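Local coordinates for putative secreted protein (PDB 3NPD), which is of unknown function but is probably a secreted, quorum-sensing-regulated virulence factor of Pseudomonas aeruginosa, at residues A[26-31]-A[46-51]; A[50-55]-A[93-98]; A[88-93]-A[104-109]. One frame throughout, in Å; residues are numbered along the deposited sequence.

Interaction 1: A[26-31]-A[46-51]. With SO4 (sulfate ion), chain B.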
loop_
_atom_site.group_PDB
_atom_site.type_symbol
_atom_site.label_atom_id
_atom_site.label_comp_id
_atom_site.label_asym_id
_atom_site.label_seq_id
_atom_site.Cartn_x
_atom_site.Cartn_y
_atom_site.Cartn_z
ATOM N N ARG A 26 -5.301 -5.249 -12.019
ATOM C CA ARG A 26 -5.680 -6.664 -12.094
ATOM C C ARG A 26 -6.464 -7.061 -10.858
ATOM O O ARG A 26 -6.296 -6.485 -9.806
ATOM C CB ARG A 26 -4.468 -7.567 -12.299
ATOM C CG ARG A 26 -3.439 -7.531 -11.248
ATOM C CD ARG A 26 -2.331 -8.592 -11.489
ATOM N NE ARG A 26 -1.189 -8.144 -10.710
ATOM C CZ ARG A 26 0.032 -7.822 -11.157
ATOM N NH1 ARG A 26 0.407 -8.009 -12.422
ATOM N NH2 ARG A 26 0.935 -7.368 -10.276
ATOM N N ALA A 27 -7.311 -8.074 -11.014
ATOM C CA ALA A 27 -8.141 -8.538 -9.919
ATOM C C ALA A 27 -7.306 -9.380 -8.952
ATOM O O ALA A 27 -6.587 -10.327 -9.370
ATOM C CB ALA A 27 -9.350 -9.314 -10.439
ATOM N N ILE A 28 -7.388 -9.009 -7.673
ATOM C CA ILE A 28 -6.873 -9.818 -6.553
ATOM C C ILE A 28 -7.895 -10.928 -6.298
ATOM O O ILE A 28 -7.551 -12.077 -6.080
ATOM C CB ILE A 28 -6.654 -8.967 -5.268
ATOM C CG1 ILE A 28 -5.476 -7.979 -5.432
ATOM C CG2 ILE A 28 -6.411 -9.846 -4.006
ATOM C CD1 ILE A 28 -4.132 -8.593 -5.913
ATOM N N ASN A 29 -9.150 -10.532 -6.256
ATOM C CA ASN A 29 -10.306 -11.426 -6.189
ATOM C C ASN A 29 -11.515 -10.725 -6.842
ATOM O O ASN A 29 -11.357 -9.670 -7.452
ATOM C CB ASN A 29 -10.506 -11.863 -4.734
ATOM C CG ASN A 29 -10.774 -10.717 -3.784
ATOM O OD1 ASN A 29 -11.422 -9.746 -4.132
ATOM N ND2 ASN A 29 -10.330 -10.865 -2.555
ATOM N N GLU A 30 -12.707 -11.292 -6.704
ATOM C CA GLU A 30 -13.935 -10.743 -7.245
ATOM C C GLU A 30 -14.262 -9.312 -6.761
ATOM O O GLU A 30 -14.980 -8.596 -7.456
ATOM C CB GLU A 30 -15.136 -11.654 -6.869
ATOM C CG GLU A 30 -15.148 -13.048 -7.536
ATOM C CD GLU A 30 -15.396 -13.052 -9.047
ATOM O OE1 GLU A 30 -15.752 -11.991 -9.617
ATOM O OE2 GLU A 30 -15.241 -14.145 -9.666
ATOM N N ASP A 31 -13.783 -8.960 -5.574
ATOM C CA ASP A 31 -14.090 -7.665 -4.941
ATOM C C ASP A 31 -12.981 -6.630 -4.996
ATOM O O ASP A 31 -13.292 -5.450 -4.888
ATOM C CB ASP A 31 -14.464 -7.858 -3.489
ATOM C CG ASP A 31 -15.733 -8.666 -3.307
ATOM O OD1 ASP A 31 -16.724 -8.408 -4.025
ATOM O OD2 ASP A 31 -15.703 -9.498 -2.387
ATOM N N ASN A 46 0.239 1.363 -2.517
ATOM C CA ASN A 46 -0.462 0.423 -3.354
ATOM C C ASN A 46 -1.899 0.900 -3.285
ATOM O O ASN A 46 -2.503 0.976 -2.190
ATOM C CB ASN A 46 -0.292 -1.006 -2.775
ATOM C CG ASN A 46 -0.793 -2.133 -3.672
ATOM O OD1 ASN A 46 -0.835 -3.278 -3.215
ATOM N ND2 ASN A 46 -1.205 -1.835 -4.913
ATOM N N HIS A 47 -2.462 1.235 -4.433
ATOM C CA HIS A 47 -3.836 1.652 -4.533
ATOM C C HIS A 47 -4.656 0.434 -4.920
ATOM O O HIS A 47 -4.308 -0.256 -5.873
ATOM C CB HIS A 47 -3.969 2.689 -5.648
ATOM C CG HIS A 47 -3.098 3.911 -5.454
ATOM N ND1 HIS A 47 -3.527 5.068 -4.836
ATOM C CD2 HIS A 47 -1.823 4.142 -5.828
ATOM C CE1 HIS A 47 -2.543 5.951 -4.822
ATOM N NE2 HIS A 47 -1.496 5.416 -5.416
ATOM N N LEU A 48 -5.770 0.208 -4.211
ATOM C CA LEU A 48 -6.682 -0.871 -4.513
ATOM C C LEU A 48 -8.125 -0.342 -4.461
ATOM O O LEU A 48 -8.427 0.562 -3.642
ATOM C CB LEU A 48 -6.497 -2.031 -3.563
ATOM C CG LEU A 48 -5.095 -2.695 -3.553
ATOM C CD1 LEU A 48 -4.296 -2.185 -2.329
ATOM C CD2 LEU A 48 -5.207 -4.230 -3.613
ATOM N N SER A 49 -8.986 -0.855 -5.350
ATOM C CA SER A 49 -10.429 -0.540 -5.297
ATOM C C SER A 49 -11.127 -1.765 -4.724
ATOM O O SER A 49 -10.683 -2.905 -4.943
ATOM C CB SER A 49 -11.045 -0.167 -6.648
ATOM O OG SER A 49 -10.982 -1.201 -7.573
ATOM N N VAL A 50 -12.229 -1.516 -4.037
ATOM C CA VAL A 50 -12.987 -2.548 -3.308
ATOM C C VAL A 50 -14.443 -2.340 -3.631
ATOM O O VAL A 50 -14.953 -1.231 -3.488
ATOM C CB VAL A 50 -12.834 -2.440 -1.775
ATOM C CG1 VAL A 50 -13.461 -3.677 -1.094
ATOM C CG2 VAL A 50 -11.427 -2.344 -1.411
ATOM N N ARG A 51 -15.133 -3.417 -3.992
ATOM C CA ARG A 51 -16.581 -3.354 -4.173
ATOM C C ARG A 51 -17.302 -3.107 -2.849
ATOM O O ARG A 51 -16.772 -3.373 -1.771
ATOM C CB ARG A 51 -17.092 -4.564 -4.927
ATOM C CG ARG A 51 -16.556 -4.499 -6.381
ATOM C CD ARG A 51 -16.931 -5.669 -7.233
ATOM N NE ARG A 51 -16.380 -5.507 -8.603
ATOM C CZ ARG A 51 -17.007 -4.942 -9.649
ATOM N NH1 ARG A 51 -18.246 -4.458 -9.524
ATOM N NH2 ARG A 51 -16.388 -4.877 -10.845
HETATM S S SO4 B . -20.158 -2.574 -6.304
HETATM O O1 SO4 B . -19.107 -1.688 -5.763
HETATM O O2 SO4 B . -20.519 -3.732 -5.471
HETATM O O3 SO4 B . -21.371 -1.786 -6.495
HETATM O O4 SO4 B . -19.690 -3.138 -7.586
HETATM O O HOH W 1 -12.841 -3.243 -7.087
#
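The carbonyl of D31 reaches over to the chain at R51, whose backbone N gives it a hydrogen bond of 2.9 Å (R51 N to D31 O). That same D31 O is gripped more than once: the CA-H of V50 leans on it, CA to O 3.3 Å, and a water donates to it while also bonding S49 OG. This is the close-packed end, where the backbones come together to 5.0 Å between the CA atoms of D31 and R51. N29 prepares it from within its own segment, its OD1 taking the N-H of D31 in an Asx turn that bends the loop between strands 26-27 and 32-40 of the mixed sheet. Strand 32-40 lies between the short edge strand and strand 43-50, and the segments meet chiefly where strand 32-40 is about to begin and strand 43-50 has just ended. Further back, exposed I28 of the loop only grazes buried L48 of strand 43-50, CG1 to CD2 4.2 Å. Toward solvent the fit slackens. The extended R51 chain passes E30 O with its CD 3.5 Å away, then sends NH1 to sulfate O4 at 2.8 Å. D31 OD1 stays 5.4 Å from R51 NE, too far for a salt bridge; OD2 has a long, weak ion pair with R57.

Interaction 2: A[50-55]-A[93-98]. With SO4 (sulfate ion), chain B.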
loop_
_atom_site.group_PDB
_atom_site.type_symbol
_atom_site.label_atom_id
_atom_site.label_comp_id
_atom_site.label_asym_id
_atom_site.label_seq_id
_atom_site.Cartn_x
_atom_site.Cartn_y
_atom_site.Cartn_z
ATOM N N VAL A 50 -12.229 -1.516 -4.037
ATOM C CA VAL A 50 -12.987 -2.548 -3.308
ATOM C C VAL A 50 -14.443 -2.340 -3.631
ATOM O O VAL A 50 -14.953 -1.231 -3.488
ATOM C CB VAL A 50 -12.834 -2.440 -1.775
ATOM C CG1 VAL A 50 -13.461 -3.677 -1.094
ATOM C CG2 VAL A 50 -11.427 -2.344 -1.411
ATOM N N ARG A 51 -15.133 -3.417 -3.992
ATOM C CA ARG A 51 -16.581 -3.354 -4.173
ATOM C C ARG A 51 -17.302 -3.107 -2.849
ATOM O O ARG A 51 -16.772 -3.373 -1.771
ATOM C CB ARG A 51 -17.092 -4.564 -4.927
ATOM C CG ARG A 51 -16.556 -4.499 -6.381
ATOM C CD ARG A 51 -16.931 -5.669 -7.233
ATOM N NE ARG A 51 -16.380 -5.507 -8.603
ATOM C CZ ARG A 51 -17.007 -4.942 -9.649
ATOM N NH1 ARG A 51 -18.246 -4.458 -9.524
ATOM N NH2 ARG A 51 -16.388 -4.877 -10.845
ATOM N N ALA A 52 -18.496 -2.554 -2.985
ATOM C CA ALA A 52 -19.285 -1.991 -1.890
ATOM C C ALA A 52 -19.482 -2.932 -0.724
ATOM O O ALA A 52 -19.302 -2.529 0.428
ATOM C CB ALA A 52 -20.659 -1.510 -2.440
ATOM N N SER A 53 -19.853 -4.179 -1.002
ATOM C CA SER A 53 -20.122 -5.129 0.094
ATOM C C SER A 53 -18.872 -5.480 0.884
ATOM O O SER A 53 -18.909 -5.483 2.121
ATOM C CB SER A 53 -20.851 -6.393 -0.380
ATOM O OG SER A 53 -22.202 -6.082 -0.673
ATOM N N HIS A 54 -17.773 -5.746 0.197
ATOM C CA HIS A 54 -16.518 -6.016 0.864
ATOM C C HIS A 54 -15.977 -4.750 1.567
ATOM O O HIS A 54 -15.362 -4.850 2.607
ATOM C CB HIS A 54 -15.484 -6.546 -0.099
ATOM C CG HIS A 54 -14.258 -7.094 0.578
ATOM N ND1 HIS A 54 -14.335 -8.040 1.573
ATOM C CD2 HIS A 54 -12.947 -6.816 0.431
ATOM C CE1 HIS A 54 -13.125 -8.344 1.991
ATOM N NE2 HIS A 54 -12.264 -7.613 1.315
ATOM N N ALA A 55 -16.200 -3.576 0.985
ATOM C CA ALA A 55 -15.794 -2.321 1.625
ATOM C C ALA A 55 -16.447 -2.199 3.022
ATOM O O ALA A 55 -15.816 -1.729 3.975
ATOM C CB ALA A 55 -16.190 -1.101 0.747
ATOM N N PHE A 93 -7.153 1.887 0.029
ATOM C CA PHE A 93 -8.359 1.237 -0.536
ATOM C C PHE A 93 -9.438 2.267 -0.707
ATOM O O PHE A 93 -9.736 3.050 0.224
ATOM C CB PHE A 93 -8.890 0.170 0.406
ATOM C CG PHE A 93 -7.990 -1.009 0.599
ATOM C CD1 PHE A 93 -6.998 -0.998 1.598
ATOM C CD2 PHE A 93 -8.149 -2.177 -0.171
ATOM C CE1 PHE A 93 -6.173 -2.115 1.784
ATOM C CE2 PHE A 93 -7.312 -3.279 0.023
ATOM C CZ PHE A 93 -6.335 -3.238 0.985
ATOM N N THR A 94 -10.049 2.290 -1.887
ATOM C CA THR A 94 -11.181 3.165 -2.198
ATOM C C THR A 94 -12.319 2.327 -2.796
ATOM O O THR A 94 -12.095 1.223 -3.258
ATOM C CB THR A 94 -10.730 4.292 -3.142
ATOM O OG1 THR A 94 -10.291 3.727 -4.376
ATOM C CG2 THR A 94 -9.595 5.137 -2.472
ATOM N N GLU A 95 -13.524 2.864 -2.794
ATOM C CA GLU A 95 -14.684 2.200 -3.367
ATOM C C GLU A 95 -14.572 2.087 -4.886
ATOM O O GLU A 95 -14.185 3.036 -5.552
ATOM C CB GLU A 95 -15.958 2.992 -3.029
ATOM C CG GLU A 95 -16.527 2.663 -1.672
ATOM C CD GLU A 95 -17.497 1.503 -1.744
ATOM O OE1 GLU A 95 -17.181 0.495 -2.429
ATOM O OE2 GLU A 95 -18.561 1.612 -1.096
ATOM N N TYR A 96 -14.940 0.940 -5.425
ATOM C CA TYR A 96 -14.900 0.732 -6.871
ATOM C C TYR A 96 -15.771 1.742 -7.624
ATOM O O TYR A 96 -15.308 2.315 -8.572
ATOM C CB TYR A 96 -15.328 -0.687 -7.172
ATOM C CG TYR A 96 -15.381 -0.994 -8.636
ATOM C CD1 TYR A 96 -14.222 -0.979 -9.399
ATOM C CD2 TYR A 96 -16.584 -1.292 -9.278
ATOM C CE1 TYR A 96 -14.227 -1.264 -10.747
ATOM C CE2 TYR A 96 -16.600 -1.627 -10.638
ATOM C CZ TYR A 96 -15.433 -1.558 -11.383
ATOM O OH TYR A 96 -15.494 -1.828 -12.718
ATOM N N LYS A 97 -17.024 1.876 -7.208
ATOM C CA LYS A 97 -17.962 2.758 -7.941
ATOM C C LYS A 97 -17.761 4.268 -7.767
ATOM O O LYS A 97 -18.047 5.028 -8.696
ATOM C CB LYS A 97 -19.393 2.432 -7.497
ATOM C CG LYS A 97 -19.864 1.039 -7.855
ATOM C CD LYS A 97 -20.188 0.941 -9.281
ATOM C CE LYS A 97 -20.630 -0.454 -9.698
ATOM N NZ LYS A 97 -21.975 -0.914 -9.236
ATOM N N THR A 98 -17.367 4.700 -6.580
ATOM C CA THR A 98 -17.294 6.134 -6.213
ATOM C C THR A 98 -15.905 6.668 -5.930
ATOM O O THR A 98 -15.707 7.870 -5.864
ATOM C CB THR A 98 -18.137 6.368 -4.947
ATOM O OG1 THR A 98 -17.526 5.696 -3.828
ATOM C CG2 THR A 98 -19.568 5.817 -5.098
HETATM S S SO4 B . -20.158 -2.574 -6.304
HETATM O O1 SO4 B . -19.107 -1.688 -5.763
HETATM O O2 SO4 B . -20.519 -3.732 -5.471
HETATM O O3 SO4 B . -21.371 -1.786 -6.495
HETATM O O4 SO4 B . -19.690 -3.138 -7.586
HETATM O O HOH W 2 -17.456 -3.509 -13.258
HETATM O O HOH W 3 -19.648 0.184 0.687
#
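Y96 lays its ring beside the guanidinium of R51, the two side chains running the same way. With CG anti to the backbone N (chi1 178°), the ring is brought alongside the arginine, and its CE2 comes 3.3 Å from R51 NH2. The planes are 41° apart and R51 CZ sits off-centre, 4.0 Å from the centroid of the Y96 ring, so this is a displaced cation-pi contact rather than a flat stack. A water in the guanidinium plane ties R51 NH2 to Y96 OH and helps fix how the pair is turned. K97, bent at chi2 and chi4, curls its NZ round to sulfate O3 (2.9 Å), while the backbone N of A52 bonds sulfate O1 at 3.0 Å; with R51 NH1, two cationic side chains and one backbone N-H hold the anion, which probably comes from the crystallisation liquor. E95, in one of its two deposited conformers, is bent at chi2 (-89°), which brings its carboxylate to A52 and A55, with OE1 3.7 Å from A55 CB in that copy. On the buried side V50 CG2 meets the edge of the F93 ring, 3.5 Å from CD2. Two backbone bonds, V50 N to T94 O and Y96 N to V50 O, hold the chains alongside, and V50 and E95 form a parallel bridge where strands 43-50 and 88-95 end. Just past that bridge R51 is the N-cap residue of helix 52-60, and the sulfate on the N-H of A52 is a clear case of anion binding at a helix N-terminus.

Interaction 3: A[88-93]-A[104-109]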
loop_
_atom_site.group_PDB
_atom_site.type_symbol
_atom_site.label_atom_id
_atom_site.label_comp_id
_atom_site.label_asym_id
_atom_site.label_seq_id
_atom_site.Cartn_x
_atom_site.Cartn_y
_atom_site.Cartn_z
ATOM N N ILE A 88 7.867 3.897 4.060
ATOM C CA ILE A 88 6.571 3.529 4.604
ATOM C C ILE A 88 5.837 2.826 3.476
ATOM O O ILE A 88 5.880 3.291 2.310
ATOM C CB ILE A 88 5.790 4.780 5.046
ATOM C CG1 ILE A 88 6.436 5.375 6.281
ATOM C CG2 ILE A 88 4.290 4.442 5.330
ATOM C CD1 ILE A 88 5.948 6.837 6.569
ATOM N N LEU A 89 5.247 1.674 3.794
ATOM C CA LEU A 89 4.333 0.961 2.897
ATOM C C LEU A 89 2.926 1.435 3.251
ATOM O O LEU A 89 2.485 1.295 4.375
ATOM C CB LEU A 89 4.487 -0.575 2.992
ATOM C CG LEU A 89 5.139 -1.244 1.789
ATOM C CD1 LEU A 89 4.331 -1.041 0.457
ATOM C CD2 LEU A 89 6.606 -0.732 1.741
ATOM N N THR A 90 2.204 1.936 2.259
ATOM C CA THR A 90 0.853 2.444 2.445
ATOM C C THR A 90 -0.115 1.685 1.549
ATOM O O THR A 90 0.137 1.574 0.349
ATOM C CB THR A 90 0.778 3.930 2.096
ATOM O OG1 THR A 90 1.645 4.619 2.996
ATOM C CG2 THR A 90 -0.693 4.484 2.213
ATOM N N TYR A 91 -1.217 1.212 2.119
ATOM C CA TYR A 91 -2.320 0.612 1.364
ATOM C C TYR A 91 -3.447 1.599 1.376
ATOM O O TYR A 91 -3.949 1.961 2.444
ATOM C CB TYR A 91 -2.801 -0.706 1.973
ATOM C CG TYR A 91 -1.800 -1.731 1.709
ATOM C CD1 TYR A 91 -1.832 -2.438 0.497
ATOM C CD2 TYR A 91 -0.734 -1.922 2.564
ATOM C CE1 TYR A 91 -0.851 -3.329 0.157
ATOM C CE2 TYR A 91 0.260 -2.840 2.249
ATOM C CZ TYR A 91 0.187 -3.556 1.043
ATOM O OH TYR A 91 1.145 -4.480 0.699
ATOM N N SER A 92 -3.876 2.024 0.187
ATOM C CA SER A 92 -5.001 2.939 0.022
ATOM C C SER A 92 -6.108 2.221 -0.713
ATOM O O SER A 92 -6.020 1.968 -1.921
ATOM C CB SER A 92 -4.556 4.229 -0.690
ATOM O OG SER A 92 -5.664 5.050 -1.003
ATOM N N PHE A 93 -7.153 1.887 0.029
ATOM C CA PHE A 93 -8.359 1.237 -0.536
ATOM C C PHE A 93 -9.438 2.267 -0.707
ATOM O O PHE A 93 -9.736 3.050 0.224
ATOM C CB PHE A 93 -8.890 0.170 0.406
ATOM C CG PHE A 93 -7.990 -1.009 0.599
ATOM C CD1 PHE A 93 -6.998 -0.998 1.598
ATOM C CD2 PHE A 93 -8.149 -2.177 -0.171
ATOM C CE1 PHE A 93 -6.173 -2.115 1.784
ATOM C CE2 PHE A 93 -7.312 -3.279 0.023
ATOM C CZ PHE A 93 -6.335 -3.238 0.985
ATOM N N THR A 104 -7.138 3.196 4.863
ATOM C CA THR A 104 -5.776 3.607 4.542
ATOM C C THR A 104 -4.881 3.103 5.678
ATOM O O THR A 104 -5.043 3.516 6.829
ATOM C CB THR A 104 -5.632 5.123 4.310
ATOM O OG1 THR A 104 -6.679 5.576 3.433
ATOM C CG2 THR A 104 -4.282 5.429 3.628
ATOM N N GLU A 105 -3.926 2.255 5.337
ATOM C CA GLU A 105 -3.105 1.602 6.377
ATOM C C GLU A 105 -1.624 1.764 6.012
ATOM O O GLU A 105 -1.188 1.348 4.924
ATOM C CB GLU A 105 -3.465 0.107 6.491
ATOM C CG GLU A 105 -4.882 -0.127 7.037
ATOM C CD GLU A 105 -5.166 0.511 8.421
ATOM O OE1 GLU A 105 -4.229 0.669 9.227
ATOM O OE2 GLU A 105 -6.357 0.787 8.748
ATOM N N ARG A 106 -0.872 2.408 6.913
ATOM C CA ARG A 106 0.551 2.651 6.733
ATOM C C ARG A 106 1.373 1.823 7.699
ATOM O O ARG A 106 1.032 1.664 8.908
ATOM C CB ARG A 106 0.885 4.106 6.994
ATOM C CG ARG A 106 0.142 5.015 6.061
ATOM C CD ARG A 106 0.459 6.506 6.254
ATOM N NE ARG A 106 -0.268 7.245 5.217
ATOM C CZ ARG A 106 -1.562 7.576 5.242
ATOM N NH1 ARG A 106 -2.327 7.261 6.258
ATOM N NH2 ARG A 106 -2.125 8.177 4.192
ATOM N N PHE A 107 2.531 1.388 7.201
ATOM C CA PHE A 107 3.451 0.563 7.959
ATOM C C PHE A 107 4.868 1.054 7.794
ATOM O O PHE A 107 5.307 1.272 6.662
ATOM C CB PHE A 107 3.395 -0.904 7.495
ATOM C CG PHE A 107 2.025 -1.506 7.581
ATOM C CD1 PHE A 107 1.088 -1.340 6.503
ATOM C CD2 PHE A 107 1.604 -2.163 8.737
ATOM C CE1 PHE A 107 -0.206 -1.864 6.610
ATOM C CE2 PHE A 107 0.269 -2.689 8.829
ATOM C CZ PHE A 107 -0.619 -2.531 7.779
ATOM N N ASP A 108 5.618 1.152 8.901
ATOM C CA ASP A 108 7.065 1.457 8.870
ATOM C C ASP A 108 7.809 0.348 9.605
ATOM O O ASP A 108 7.179 -0.643 10.039
ATOM C CB ASP A 108 7.397 2.887 9.349
ATOM C CG ASP A 108 7.128 3.141 10.848
ATOM O OD1 ASP A 108 6.744 2.246 11.605
ATOM O OD2 ASP A 108 7.299 4.319 11.250
ATOM N N ALA A 109 9.132 0.459 9.698
ATOM C CA ALA A 109 9.925 -0.517 10.438
ATOM C C ALA A 109 9.370 -0.772 11.848
ATOM O O ALA A 109 9.258 -1.929 12.254
ATOM C CB ALA A 109 11.451 -0.110 10.495
HETATM O O HOH W 4 -7.708 5.084 1.038
#
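R106 lies along T90, both side chains pointing the same way from neighbouring strands. Starting at CB, the arginine touches I88 CG2 at 3.8 Å. Its CG, set anti to the carbonyl carbon (chi1 -60°), drops to 3.4 Å from T90 OG1. From there the chain runs extended: CD passes the same hydroxyl, and NE lies 4.1 Å from T90 CG2. It ends in the guanidinium, over one face of which that T90 methyl lies. R106 NE and T90 OG1 both hydrogen-bond to Q43 OE1, linking this face to strand 43-50. The frame beneath is the antiparallel hairpin of strands 88-95 and 101-107, the latter an outermost strand of the sheet. L89 with F107 and Y91 with E105 are its hydrogen-bonded pairs; the Y91 N to E105 O bond is nearly straight at 172°. T90 with R106 and S92 with T104 are the non-hydrogen-bonded pairs between and beyond them. On the face of Y91 and F107 the side chains cross at about a right angle, Y91 CD2 lying 4.1 Å from F107 CE1, with L69 of helix 62-74 against F107. R66 from that helix forms a salt bridge with E105 and a cation-pi contact with F107. Toward the turn end of the hairpin, one water joins S92 OG, T104 OG1 and F93 O.

All three contacts bear on one mixed sheet. Interaction 3 is the most interior, its centre about 5 Å from the chain's centre, though R106 is exposed on one face; it rests on regular strand pairing, with aromatic packing toward helix 62-74. Interactions 1 and 2, their centres about 8 Å apart, are partly buried contacts nearer the surface, each with several exposed residues. They share V50 and R51 where strand 43-50 gives way to helix 52-60; there backbone bonds are fewer, and sulfate and water do more. Interaction 1 secures a loop by one carbonyl, whereas interaction 2 adds charge and aromatic chemistry. Interactions 2 and 3 share F93 on strand 88-95, which strand 43-50 joins through L48 O and T94 N.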